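Local atomic coordinates of inactive Zymogen C11 Protease (Parabacteroides distasonis, PDB entry 6MZO), a protein that belongs to the clostripain-like (C11) cysteine peptidases, is captured here as an inactive zymogen, and probably cleaves peptide bonds once activated. Residues A[34-39]-A[64-69]; A[91-96]-A[144-149]; A[119-124]-A[273-278]; A[240-245]-A[350-355]. All blocks are in the same frame, centred on the assembly; numbering follows the deposited sequence.

Contact 1 (A[34-39]-A[64-69])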
loop_
_atom_site.group_PDB
_atom_site.type_symbol
_atom_site.label_atom_id
_atom_site.label_comp_id
_atom_site.label_asym_id
_atom_site.label_seq_id
_atom_site.Cartn_x
_atom_site.Cartn_y
_atom_site.Cartn_z
ATOM N N ARG A 34 -17.205 9.441 -5.238
ATOM C CA ARG A 34 -18.216 10.101 -4.430
ATOM C C ARG A 34 -17.647 10.493 -3.042
ATOM O O ARG A 34 -17.895 11.621 -2.537
ATOM C CB ARG A 34 -19.465 9.164 -4.301
ATOM C CG ARG A 34 -20.586 9.762 -3.435
ATOM C CD ARG A 34 -20.514 9.344 -1.976
ATOM N NE ARG A 34 -21.007 7.987 -1.800
ATOM C CZ ARG A 34 -20.498 7.049 -1.011
ATOM N NH1 ARG A 34 -21.114 5.853 -0.964
ATOM N NH2 ARG A 34 -19.416 7.291 -0.258
ATOM N N ALA A 35 -16.907 9.571 -2.395
ATOM C CA ALA A 35 -16.353 9.851 -1.085
ATOM C C ALA A 35 -15.312 11.008 -1.169
ATOM O O ALA A 35 -15.266 11.846 -0.271
ATOM C CB ALA A 35 -15.692 8.574 -0.503
ATOM N N ILE A 36 -14.499 11.000 -2.217
ATOM C CA ILE A 36 -13.485 12.045 -2.401
ATOM C C ILE A 36 -14.173 13.367 -2.569
ATOM O O ILE A 36 -13.732 14.381 -1.949
ATOM C CB ILE A 36 -12.606 11.740 -3.653
ATOM C CG1 ILE A 36 -11.693 10.550 -3.327
ATOM C CG2 ILE A 36 -11.799 13.003 -4.128
ATOM C CD1 ILE A 36 -11.137 9.854 -4.608
ATOM N N LYS A 37 -15.203 13.416 -3.407
ATOM C CA LYS A 37 -15.910 14.728 -3.573
ATOM C C LYS A 37 -16.536 15.202 -2.266
ATOM O O LYS A 37 -16.491 16.399 -1.947
ATOM C CB LYS A 37 -16.976 14.608 -4.652
ATOM C CG LYS A 37 -16.392 14.417 -6.038
ATOM C CD LYS A 37 -17.353 13.654 -6.999
ATOM C CE LYS A 37 -18.453 14.456 -7.441
ATOM N NZ LYS A 37 -19.358 13.642 -8.430
ATOM N N GLU A 38 -17.115 14.286 -1.479
ATOM C CA GLU A 38 -17.662 14.717 -0.193
ATOM C C GLU A 38 -16.541 15.190 0.746
ATOM O O GLU A 38 -16.754 16.147 1.549
ATOM C CB GLU A 38 -18.471 13.588 0.505
ATOM C CG GLU A 38 -19.734 13.334 -0.337
ATOM C CD GLU A 38 -20.720 12.416 0.320
ATOM O OE1 GLU A 38 -20.326 11.646 1.201
ATOM O OE2 GLU A 38 -21.900 12.471 -0.033
ATOM N N GLY A 39 -15.402 14.532 0.675
ATOM C CA GLY A 39 -14.287 14.886 1.566
ATOM C C GLY A 39 -13.738 16.273 1.215
ATOM O O GLY A 39 -13.420 17.061 2.130
ATOM N N PHE A 64 -8.401 14.141 -14.509
ATOM C CA PHE A 64 -9.240 15.325 -14.270
ATOM C C PHE A 64 -8.888 15.907 -12.914
ATOM O O PHE A 64 -8.406 15.230 -12.025
ATOM C CB PHE A 64 -10.750 15.012 -14.346
ATOM C CG PHE A 64 -11.218 13.816 -13.468
ATOM C CD1 PHE A 64 -11.161 12.531 -13.979
ATOM C CD2 PHE A 64 -11.757 14.045 -12.197
ATOM C CE1 PHE A 64 -11.627 11.414 -13.222
ATOM C CE2 PHE A 64 -12.227 12.963 -11.412
ATOM C CZ PHE A 64 -12.170 11.650 -11.940
ATOM N N GLN A 65 -9.144 17.184 -12.777
ATOM C CA GLN A 65 -8.960 17.898 -11.525
ATOM C C GLN A 65 -10.315 17.989 -10.822
ATOM O O GLN A 65 -11.407 18.117 -11.458
ATOM C CB GLN A 65 -8.366 19.292 -11.844
ATOM C CG GLN A 65 -8.255 20.127 -10.532
ATOM C CD GLN A 65 -7.611 21.503 -10.773
ATOM O OE1 GLN A 65 -7.608 22.054 -11.920
ATOM N NE2 GLN A 65 -7.064 22.071 -9.698
ATOM N N LEU A 66 -10.278 17.924 -9.493
ATOM C CA LEU A 66 -11.467 18.224 -8.713
ATOM C C LEU A 66 -11.120 19.427 -7.907
ATOM O O LEU A 66 -10.091 19.408 -7.215
ATOM C CB LEU A 66 -11.824 17.114 -7.752
ATOM C CG LEU A 66 -12.320 15.859 -8.434
ATOM C CD1 LEU A 66 -12.597 14.740 -7.378
ATOM C CD2 LEU A 66 -13.609 16.114 -9.284
ATOM N N LYS A 67 -11.945 20.443 -7.939
ATOM C CA LYS A 67 -11.667 21.590 -7.125
ATOM C C LYS A 67 -12.936 22.166 -6.528
ATOM O O LYS A 67 -13.995 21.832 -6.934
ATOM C CB LYS A 67 -10.916 22.631 -7.915
ATOM C CG LYS A 67 -11.767 23.273 -8.960
ATOM C CD LYS A 67 -10.956 24.113 -9.924
ATOM C CE LYS A 67 -9.991 25.025 -9.231
ATOM N NZ LYS A 67 -9.257 25.876 -10.194
ATOM N N LEU A 68 -12.776 22.978 -5.506
ATOM C CA LEU A 68 -13.885 23.639 -4.886
ATOM C C LEU A 68 -14.133 24.958 -5.565
ATOM O O LEU A 68 -13.257 25.683 -5.802
ATOM C CB LEU A 68 -13.601 23.914 -3.426
ATOM C CG LEU A 68 -14.175 22.955 -2.418
ATOM C CD1 LEU A 68 -13.951 23.434 -1.006
ATOM C CD2 LEU A 68 -15.635 22.653 -2.657
ATOM N N GLU A 69 -15.373 25.239 -5.848
ATOM C CA GLU A 69 -15.727 26.472 -6.457
ATOM C C GLU A 69 -16.977 26.893 -5.733
ATOM O O GLU A 69 -17.942 26.207 -5.747
ATOM C CB GLU A 69 -15.946 26.231 -7.933
ATOM C CG GLU A 69 -16.787 27.208 -8.656
ATOM C CD GLU A 69 -17.068 26.756 -10.070
ATOM O OE1 GLU A 69 -18.260 26.575 -10.350
ATOM O OE2 GLU A 69 -16.107 26.602 -10.841
#
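Lys37 on helix 26-43 and Leu66 on strand 62-69 mark the closest backbone approach, their CA atoms 7.6 Å apart, so the helix lies against the sheet with one layer of side chains between. Hydrogen bonds play no part across the gap; the whole contact rests on one methyl group of Leu66. Its CD1 stands anti to CA (chi2 177°), which makes it the branch that reaches farthest from the strand, and it arrives between two neighbouring helix residues. Leu66 CD1 lies 3.8 Å from CG2 of Ile36, and its second neighbour is CG of Lys37, at 4.0 Å. In both pairs the side chains cross at roughly a right angle. The branched Ile36 suits this inner face of the helix because CG2, anti to the backbone N, is presented to the leucine while CG1 takes another direction. Lys37 sits nearer the border: the apolar start of its chain covers the leucine, and a bend at chi3 (74°) redirects the remainder, so one residue serves as both hydrophobic lid and surface charge. Such helix-on-sheet packing through aliphatic side chains is characteristic of alpha/beta folds. Around the contact, Ile40 of the same helix also packs on Leu66, and Ile36 meets Tyr195 and Met199 of helix 195-203. Strand 62-69 is flanked by strands 49-54 and 72-80, with backbone bonds from Leu66 to Leu50 and from Lys67 to Arg74.

Contact 2 (A[91-96]-A[144-149])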
loop_
_atom_site.group_PDB
_atom_site.type_symbol
_atom_site.label_atom_id
_atom_site.label_comp_id
_atom_site.label_asym_id
_atom_site.label_seq_id
_atom_site.Cartn_x
_atom_site.Cartn_y
_atom_site.Cartn_z
ATOM N N GLU A 91 4.416 2.361 -17.146
ATOM C CA GLU A 91 4.720 3.442 -18.086
ATOM C C GLU A 91 3.586 4.459 -18.127
ATOM O O GLU A 91 3.813 5.674 -18.197
ATOM C CB GLU A 91 4.983 2.895 -19.502
ATOM C CG GLU A 91 6.331 2.262 -19.631
ATOM C CD GLU A 91 6.580 1.788 -21.047
ATOM O OE1 GLU A 91 6.231 2.528 -22.003
ATOM O OE2 GLU A 91 7.083 0.657 -21.191
ATOM N N THR A 92 2.357 3.965 -18.025
ATOM C CA THR A 92 1.193 4.846 -18.016
ATOM C C THR A 92 1.188 5.652 -16.740
ATOM O O THR A 92 0.972 6.860 -16.752
ATOM C CB THR A 92 -0.118 4.047 -18.161
ATOM O OG1 THR A 92 -0.139 3.397 -19.432
ATOM C CG2 THR A 92 -1.331 4.973 -17.957
ATOM N N LEU A 93 1.434 4.973 -15.616
ATOM C CA LEU A 93 1.487 5.668 -14.350
ATOM C C LEU A 93 2.506 6.797 -14.378
ATOM O O LEU A 93 2.176 7.910 -13.989
ATOM C CB LEU A 93 1.770 4.652 -13.225
ATOM C CG LEU A 93 2.058 5.227 -11.847
ATOM C CD1 LEU A 93 0.927 6.119 -11.305
ATOM C CD2 LEU A 93 2.292 4.064 -10.876
ATOM N N THR A 94 3.716 6.566 -14.893
ATOM C CA THR A 94 4.688 7.667 -14.807
ATOM C C THR A 94 4.407 8.739 -15.873
ATOM O O THR A 94 4.719 9.902 -15.661
ATOM C CB THR A 94 6.128 7.169 -14.906
ATOM O OG1 THR A 94 6.359 6.576 -16.190
ATOM C CG2 THR A 94 6.396 6.116 -13.777
ATOM N N GLN A 95 3.750 8.351 -16.953
ATOM C CA GLN A 95 3.260 9.327 -17.952
ATOM C C GLN A 95 2.287 10.331 -17.293
ATOM O O GLN A 95 2.403 11.556 -17.471
ATOM C CB GLN A 95 2.552 8.634 -19.096
ATOM C CG GLN A 95 1.933 9.633 -20.066
ATOM C CD GLN A 95 1.137 8.961 -21.159
ATOM O OE1 GLN A 95 1.371 7.783 -21.472
ATOM N NE2 GLN A 95 0.184 9.696 -21.743
ATOM N N ILE A 96 1.353 9.804 -16.497
ATOM C CA ILE A 96 0.359 10.604 -15.814
ATOM C C ILE A 96 1.012 11.441 -14.707
ATOM O O ILE A 96 0.710 12.628 -14.564
ATOM C CB ILE A 96 -0.746 9.713 -15.195
ATOM C CG1 ILE A 96 -1.505 8.938 -16.301
ATOM C CG2 ILE A 96 -1.697 10.559 -14.351
ATOM C CD1 ILE A 96 -2.169 9.824 -17.433
ATOM N N ASN A 144 8.916 -5.041 -8.070
ATOM C CA ASN A 144 10.140 -4.495 -8.684
ATOM C C ASN A 144 9.891 -3.454 -9.799
ATOM O O ASN A 144 10.611 -2.449 -9.855
ATOM C CB ASN A 144 11.031 -5.587 -9.229
ATOM C CG ASN A 144 11.726 -6.400 -8.142
ATOM O OD1 ASN A 144 11.454 -6.260 -6.977
ATOM N ND2 ASN A 144 12.593 -7.313 -8.553
ATOM N N ASP A 145 8.901 -3.687 -10.671
ATOM C CA ASP A 145 8.668 -2.755 -11.781
ATOM C C ASP A 145 8.104 -1.462 -11.239
ATOM O O ASP A 145 8.526 -0.367 -11.661
ATOM C CB ASP A 145 7.709 -3.328 -12.809
ATOM C CG ASP A 145 8.335 -4.427 -13.611
ATOM O OD1 ASP A 145 9.590 -4.470 -13.660
ATOM O OD2 ASP A 145 7.576 -5.246 -14.178
ATOM N N LEU A 146 7.181 -1.573 -10.286
ATOM C CA LEU A 146 6.586 -0.359 -9.732
ATOM C C LEU A 146 7.613 0.522 -8.980
ATOM O O LEU A 146 7.614 1.752 -9.126
ATOM C CB LEU A 146 5.393 -0.691 -8.823
ATOM C CG LEU A 146 4.555 0.487 -8.281
ATOM C CD1 LEU A 146 3.987 1.343 -9.403
ATOM C CD2 LEU A 146 3.457 -0.017 -7.399
ATOM N N ALA A 147 8.466 -0.093 -8.171
ATOM C CA ALA A 147 9.434 0.654 -7.406
ATOM C C ALA A 147 10.433 1.246 -8.373
ATOM O O ALA A 147 10.887 2.379 -8.185
ATOM C CB ALA A 147 10.117 -0.274 -6.388
ATOM N N SER A 148 10.788 0.472 -9.413
ATOM C CA SER A 148 11.720 1.018 -10.364
ATOM C C SER A 148 11.114 2.251 -11.052
ATOM O O SER A 148 11.780 3.282 -11.209
ATOM C CB SER A 148 12.155 -0.065 -11.386
ATOM O OG SER A 148 13.012 0.536 -12.323
ATOM N N ALA A 149 9.846 2.151 -11.422
ATOM C CA ALA A 149 9.181 3.223 -12.168
ATOM C C ALA A 149 9.081 4.479 -11.311
ATOM O O ALA A 149 9.302 5.579 -11.836
ATOM C CB ALA A 149 7.810 2.779 -12.612
#
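Leu93 of helix 90-103 meets Leu146 of helix 143-150 methyl to methyl, CD2 of the former 3.5 Å from CD1 of the latter, which is tight packing. The two leucines share nearly the same conformation, CG anti to the backbone N and chi2 near 58°, yet use different branches. In Leu93 the touching CD2 is the methyl anti to CA and therefore the far end of the side chain; in Leu146 the touching CD1 is the branch turned back beside CA. Since the side chains cross at about a right angle, the reaching methyl of one settles against the flank of the other. The next residue, Thr94, meets Ala149, which lies almost a turn beyond Leu146; the CA atoms of Thr94 and Ala149 are 6.8 Å apart. Thr94 places OG1 between its backbone N and carbonyl carbon (chi1 64°), leaving CG2 anti to the carbonyl carbon and aimed across the interface. That methyl lies 3.8 Å from CB of Ala149 and 3.5 Å from the carbonyl O of Ala149, an oxygen that also accepts a hydrogen bond from Lys152. A small alanine suits this spot because it lets the helices come close. Beneath them, Leu93 and Leu146 both rest on Leu113 of strand 109-115: two helices packed side by side over a central beta-sheet, as expected of the alpha/beta/alpha sandwich of clan CD peptidases.

Contact 3 (A[119-124]-A[273-278])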
loop_
_atom_site.group_PDB
_atom_site.type_symbol
_atom_site.label_atom_id
_atom_site.label_comp_id
_atom_site.label_asym_id
_atom_site.label_seq_id
_atom_site.Cartn_x
_atom_site.Cartn_y
_atom_site.Cartn_z
ATOM N N GLY A 119 -2.240 -7.330 -4.698
ATOM C CA GLY A 119 -1.188 -6.446 -4.236
ATOM C C GLY A 119 0.133 -6.689 -4.950
ATOM O O GLY A 119 0.209 -6.756 -6.179
ATOM N N TRP A 120 1.194 -6.843 -4.175
ATOM C CA TRP A 120 2.506 -6.935 -4.749
ATOM C C TRP A 120 2.958 -8.347 -5.177
ATOM O O TRP A 120 4.073 -8.485 -5.718
ATOM C CB TRP A 120 3.514 -6.402 -3.777
ATOM C CG TRP A 120 3.477 -7.097 -2.502
ATOM C CD1 TRP A 120 2.557 -6.945 -1.500
ATOM C CD2 TRP A 120 4.458 -8.001 -2.023
ATOM N NE1 TRP A 120 2.897 -7.731 -0.436
ATOM C CE2 TRP A 120 4.077 -8.376 -0.727
ATOM C CE3 TRP A 120 5.643 -8.541 -2.569
ATOM C CZ2 TRP A 120 4.828 -9.251 0.042
ATOM C CZ3 TRP A 120 6.384 -9.417 -1.799
ATOM C CH2 TRP A 120 5.969 -9.789 -0.525
ATOM N N LEU A 121 2.152 -9.354 -4.857
ATOM C CA LEU A 121 2.505 -10.750 -5.076
ATOM C C LEU A 121 2.420 -11.046 -6.559
ATOM O O LEU A 121 1.672 -10.376 -7.257
ATOM C CB LEU A 121 1.580 -11.637 -4.275
ATOM C CG LEU A 121 1.804 -11.507 -2.769
ATOM C CD1 LEU A 121 0.614 -12.172 -2.073
ATOM C CD2 LEU A 121 3.137 -12.171 -2.396
ATOM N N PRO A 122 3.205 -12.032 -7.042
ATOM C CA PRO A 122 3.317 -12.273 -8.491
ATOM C C PRO A 122 1.949 -12.573 -9.124
ATOM O O PRO A 122 1.059 -13.026 -8.406
ATOM C CB PRO A 122 4.262 -13.487 -8.569
ATOM C CG PRO A 122 4.102 -14.169 -7.271
ATOM C CD PRO A 122 3.881 -13.089 -6.266
ATOM N N SER A 123 1.781 -12.286 -10.424
ATOM C CA SER A 123 0.537 -12.610 -11.146
ATOM C C SER A 123 0.181 -14.097 -10.976
ATOM O O SER A 123 -0.963 -14.460 -10.686
ATOM C CB SER A 123 0.667 -12.263 -12.638
ATOM N N ASP A 124 1.195 -14.944 -11.126
ATOM C CA ASP A 124 1.052 -16.377 -10.927
ATOM C C ASP A 124 0.897 -16.807 -9.476
ATOM O O ASP A 124 1.234 -17.948 -9.166
ATOM C CB ASP A 124 2.273 -17.100 -11.483
ATOM C CG ASP A 124 2.427 -16.919 -12.959
ATOM O OD1 ASP A 124 1.474 -17.272 -13.688
ATOM O OD2 ASP A 124 3.496 -16.428 -13.386
ATOM N N HIS A 273 -0.242 -20.208 2.587
ATOM C CA HIS A 273 -0.286 -18.740 2.635
ATOM C C HIS A 273 1.139 -18.253 2.469
ATOM O O HIS A 273 2.062 -18.919 2.947
ATOM C CB HIS A 273 -0.862 -18.223 3.991
ATOM C CG HIS A 273 -2.026 -19.027 4.475
ATOM N ND1 HIS A 273 -3.190 -19.141 3.744
ATOM C CD2 HIS A 273 -2.188 -19.819 5.567
ATOM C CE1 HIS A 273 -4.014 -19.987 4.351
ATOM N NE2 HIS A 273 -3.438 -20.406 5.470
ATOM N N ALA A 274 1.329 -17.092 1.838
ATOM C CA ALA A 274 2.648 -16.521 1.651
ATOM C C ALA A 274 3.005 -15.584 2.813
ATOM O O ALA A 274 4.167 -15.598 3.252
ATOM C CB ALA A 274 2.670 -15.745 0.316
ATOM N N LEU A 275 2.035 -14.787 3.253
ATOM C CA LEU A 275 2.411 -13.685 4.167
ATOM C C LEU A 275 1.875 -13.874 5.562
ATOM O O LEU A 275 0.672 -14.171 5.753
ATOM C CB LEU A 275 1.916 -12.338 3.628
ATOM C CG LEU A 275 2.146 -12.064 2.178
ATOM C CD1 LEU A 275 1.592 -10.630 1.839
ATOM C CD2 LEU A 275 3.642 -12.049 1.879
ATOM N N TYR A 276 2.742 -13.679 6.534
ATOM C CA TYR A 276 2.444 -13.792 7.939
ATOM C C TYR A 276 2.914 -12.545 8.689
ATOM O O TYR A 276 3.541 -11.730 8.129
ATOM C CB TYR A 276 3.147 -15.011 8.501
ATOM C CG TYR A 276 2.595 -16.304 7.978
ATOM C CD1 TYR A 276 3.059 -16.863 6.821
ATOM C CD2 TYR A 276 1.601 -16.939 8.630
ATOM C CE1 TYR A 276 2.547 -18.034 6.341
ATOM C CE2 TYR A 276 1.083 -18.108 8.155
ATOM C CZ TYR A 276 1.564 -18.654 7.014
ATOM O OH TYR A 276 1.038 -19.816 6.553
ATOM N N ASP A 277 2.594 -12.425 9.967
ATOM C CA ASP A 277 3.042 -11.275 10.720
ATOM C C ASP A 277 4.559 -11.268 10.828
ATOM O O ASP A 277 5.148 -12.232 11.163
ATOM C CB ASP A 277 2.432 -11.211 12.117
ATOM C CG ASP A 277 2.931 -10.035 12.910
ATOM O OD1 ASP A 277 2.560 -8.943 12.565
ATOM O OD2 ASP A 277 3.714 -10.213 13.817
ATOM N N PHE A 278 5.152 -10.125 10.553
ATOM C CA PHE A 278 6.583 -9.959 10.546
ATOM C C PHE A 278 7.281 -10.267 11.875
ATOM O O PHE A 278 8.190 -11.015 11.934
ATOM C CB PHE A 278 6.880 -8.557 10.039
ATOM C CG PHE A 278 8.307 -8.276 9.714
ATOM C CD1 PHE A 278 9.186 -9.253 9.371
ATOM C CD2 PHE A 278 8.742 -6.997 9.713
ATOM C CE1 PHE A 278 10.469 -8.948 9.036
ATOM C CE2 PHE A 278 10.024 -6.679 9.385
ATOM C CZ PHE A 278 10.892 -7.660 9.043
#
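Trp120 and Leu275 form the main apolar contact between loop 119-124, which follows strand 109-115, and the small two-stranded sheet of 275-277 and 332-334; it is plain apolar packing. Both methyls of Leu275 come obliquely to the indole from the same side of its plane: CD2 lies 3.6 Å from CZ2 of Trp120, while CD1 is 3.9 Å from NE1 of Trp120. With CG between the backbone N and the carbonyl carbon (chi1 57°), Trp120 swings its six-membered ring toward Leu275. A second, looser apolar pair joins CD2 of Leu121 to the same CD2 of Leu275, at 4.3 Å. Within the loop, CD2 of Leu121 also covers one face of the Trp120 ring, 4.0 Å above its plane toward the rim. No hydrogen bond crosses between the segments; NE1 of Trp120 gives a weak one to the carbonyl of Tyr164. Tryptophan suits the place by combining a broad apolar surface with one N-H; an alanine here would probably open a gap beside Leu275 and leave the Tyr164 carbonyl without this donor. The contact is walled by helix 341-347, where Trp346 meets Trp120 and Leu343 meets Ala274, and by Glu169 and Val170 of helix 168-173.

Contact 4 (A[240-245]-A[350-355])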
loop_
_atom_site.group_PDB
_atom_site.type_symbol
_atom_site.label_atom_id
_atom_site.label_comp_id
_atom_site.label_asym_id
_atom_site.label_seq_id
_atom_site.Cartn_x
_atom_site.Cartn_y
_atom_site.Cartn_z
ATOM N N ALA A 240 19.043 -3.651 8.208
ATOM C CA ALA A 240 20.333 -4.051 8.764
ATOM C C ALA A 240 20.124 -4.933 9.993
ATOM O O ALA A 240 20.852 -5.937 10.205
ATOM C CB ALA A 240 21.136 -2.843 9.101
ATOM N N THR A 241 19.097 -4.590 10.775
ATOM C CA THR A 241 18.858 -5.303 12.000
ATOM C C THR A 241 18.404 -6.704 11.579
ATOM O O THR A 241 18.807 -7.703 12.162
ATOM C CB THR A 241 17.828 -4.593 12.851
ATOM O OG1 THR A 241 18.344 -3.289 13.265
ATOM C CG2 THR A 241 17.492 -5.420 14.056
ATOM N N CYS A 242 17.555 -6.782 10.534
ATOM C CA CYS A 242 17.061 -8.093 10.092
ATOM C C CYS A 242 18.158 -8.884 9.446
ATOM O O CYS A 242 18.203 -10.128 9.600
ATOM C CB CYS A 242 15.875 -7.923 9.112
ATOM S SG CYS A 242 14.404 -7.324 9.964
ATOM N N ARG A 243 19.091 -8.186 8.793
ATOM C CA ARG A 243 20.169 -8.906 8.150
ATOM C C ARG A 243 20.920 -9.771 9.173
ATOM O O ARG A 243 21.299 -10.955 8.874
ATOM C CB ARG A 243 21.128 -7.899 7.476
ATOM C CG ARG A 243 22.324 -8.605 6.789
ATOM C CD ARG A 243 23.248 -7.544 6.174
ATOM N NE ARG A 243 22.465 -6.544 5.484
ATOM C CZ ARG A 243 22.425 -5.248 5.795
ATOM N NH1 ARG A 243 23.202 -4.765 6.767
ATOM N NH2 ARG A 243 21.616 -4.439 5.106
ATOM N N THR A 244 21.006 -9.268 10.408
ATOM C CA THR A 244 21.849 -9.988 11.393
ATOM C C THR A 244 21.279 -11.359 11.737
ATOM O O THR A 244 22.047 -12.297 12.020
ATOM C CB THR A 244 22.057 -9.177 12.688
ATOM O OG1 THR A 244 20.817 -9.032 13.383
ATOM C CG2 THR A 244 22.585 -7.779 12.366
ATOM N N LEU A 245 19.964 -11.535 11.589
ATOM C CA LEU A 245 19.365 -12.818 11.909
ATOM C C LEU A 245 19.031 -13.630 10.673
ATOM O O LEU A 245 18.849 -14.839 10.788
ATOM C CB LEU A 245 18.108 -12.657 12.794
ATOM C CG LEU A 245 16.826 -12.015 12.207
ATOM C CD1 LEU A 245 15.675 -12.999 12.171
ATOM C CD2 LEU A 245 16.381 -10.795 12.987
ATOM N N LEU A 350 13.690 -9.940 -5.134
ATOM C CA LEU A 350 13.336 -8.688 -4.399
ATOM C C LEU A 350 14.531 -8.037 -3.689
ATOM O O LEU A 350 15.402 -8.721 -3.150
ATOM C CB LEU A 350 12.275 -8.990 -3.346
ATOM C CG LEU A 350 10.931 -9.376 -3.940
ATOM C CD1 LEU A 350 10.008 -9.678 -2.799
ATOM C CD2 LEU A 350 10.398 -8.231 -4.758
ATOM N N GLU A 351 14.561 -6.704 -3.657
ATOM C CA GLU A 351 15.625 -6.012 -2.989
ATOM C C GLU A 351 15.769 -6.394 -1.511
ATOM O O GLU A 351 16.897 -6.538 -1.008
ATOM C CB GLU A 351 15.377 -4.496 -3.090
ATOM C CG GLU A 351 16.542 -3.649 -2.669
ATOM C CD GLU A 351 16.252 -2.148 -2.848
ATOM O OE1 GLU A 351 15.139 -1.805 -3.295
ATOM O OE2 GLU A 351 17.172 -1.318 -2.616
ATOM N N TRP A 352 14.643 -6.537 -0.816
ATOM C CA TRP A 352 14.683 -6.974 0.584
ATOM C C TRP A 352 15.442 -8.313 0.730
ATOM O O TRP A 352 16.304 -8.461 1.584
ATOM C CB TRP A 352 13.257 -7.085 1.157
ATOM C CG TRP A 352 13.222 -7.630 2.570
ATOM C CD1 TRP A 352 13.026 -8.927 2.916
ATOM C CD2 TRP A 352 13.368 -6.877 3.786
ATOM N NE1 TRP A 352 13.053 -9.049 4.327
ATOM C CE2 TRP A 352 13.246 -7.798 4.870
ATOM C CE3 TRP A 352 13.611 -5.535 4.058
ATOM C CZ2 TRP A 352 13.374 -7.406 6.212
ATOM C CZ3 TRP A 352 13.693 -5.119 5.392
ATOM C CH2 TRP A 352 13.606 -6.064 6.444
ATOM N N TYR A 353 15.116 -9.306 -0.070
ATOM C CA TYR A 353 15.844 -10.561 -0.001
ATOM C C TYR A 353 17.355 -10.407 -0.218
ATOM O O TYR A 353 18.160 -10.980 0.515
ATOM C CB TYR A 353 15.283 -11.541 -1.025
ATOM C CG TYR A 353 16.045 -12.853 -1.015
ATOM C CD1 TYR A 353 15.755 -13.829 -0.050
ATOM C CD2 TYR A 353 17.069 -13.080 -1.886
ATOM C CE1 TYR A 353 16.471 -15.019 -0.016
ATOM C CE2 TYR A 353 17.798 -14.299 -1.856
ATOM C CZ TYR A 353 17.476 -15.239 -0.909
ATOM O OH TYR A 353 18.220 -16.434 -0.913
ATOM N N LYS A 354 17.745 -9.682 -1.270
ATOM C CA LYS A 354 19.131 -9.498 -1.565
ATOM C C LYS A 354 19.896 -8.829 -0.428
ATOM O O LYS A 354 21.025 -9.243 -0.093
ATOM C CB LYS A 354 19.271 -8.679 -2.855
ATOM C CG LYS A 354 18.645 -9.383 -4.062
ATOM C CD LYS A 354 18.743 -8.480 -5.311
ATOM C CE LYS A 354 17.987 -9.059 -6.518
ATOM N NZ LYS A 354 18.005 -8.019 -7.628
ATOM N N ASP A 355 19.273 -7.833 0.188
ATOM C CA ASP A 355 19.971 -7.052 1.212
ATOM C C ASP A 355 19.884 -7.656 2.613
ATOM O O ASP A 355 20.766 -7.395 3.457
ATOM C CB ASP A 355 19.484 -5.613 1.238
ATOM C CG ASP A 355 19.813 -4.874 -0.045
ATOM O OD1 ASP A 355 20.599 -5.418 -0.852
ATOM O OD2 ASP A 355 19.303 -3.777 -0.241
#
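Arg243 donates from NE to the backbone O of Asp355, a 2.8 Å bond that is nearly straight at 174°. The oxygen lies in the guanidinium plane, at its edge, and the donor stands almost in line with the C=O bond, so the pairing is well directed. Beside it, Cys242 makes a sulfur-aromatic contact: SG sits at the edge of the Trp352 six-membered ring, 80° from the ring normal and 3.8 Å from CH2 of Trp352. CB of Cys242 follows at 3.9 Å from CZ2 of Trp352. Cysteine is compact and apolar enough for this buried edge. The Arg243 chain leaves extended and then bends at chi3 (-44°), which brings NE to the carbonyl. The Asp355 carboxylate is engaged by the hydroxyl of Tyr172, whose ring also meets Trp352 edge-to-face; Phe294 of helix 288-301 packs on Cys242. A leucine in place of Arg243 has no N-H to offer, and the Asp355 carbonyl would probably be left without this partner and the helices less firmly joined. This is helix-to-helix packing in which an arginine of helix 235-246 takes a main-chain carbonyl in the last turn of helix 351-357, close to the end of the modelled chain.

In the fold
Contacts 3 and 4 touch, their centres 17 Å apart. Phe278 joins them, its CZ lying 3.6 Å from SG of Cys242, and the Trp120 ring packs on Leu350. Leu350 in turn touches Asn144, linking contact 4 to contact 2, although their centres are 24 Å apart. Contacts 2 and 3 come within about 6 Å at their nearest atoms without touching. Contact 1 stands apart toward the other end of the sheet, about 42 Å from contact 4 between centres. In clan CD peptidases the catalytic histidine and cysteine follow two adjacent sheet strands, here probably 109-115 and 155-162. Contact 2 packs on the first; loop 119-124 of contact 3 follows it, probably close to the active site.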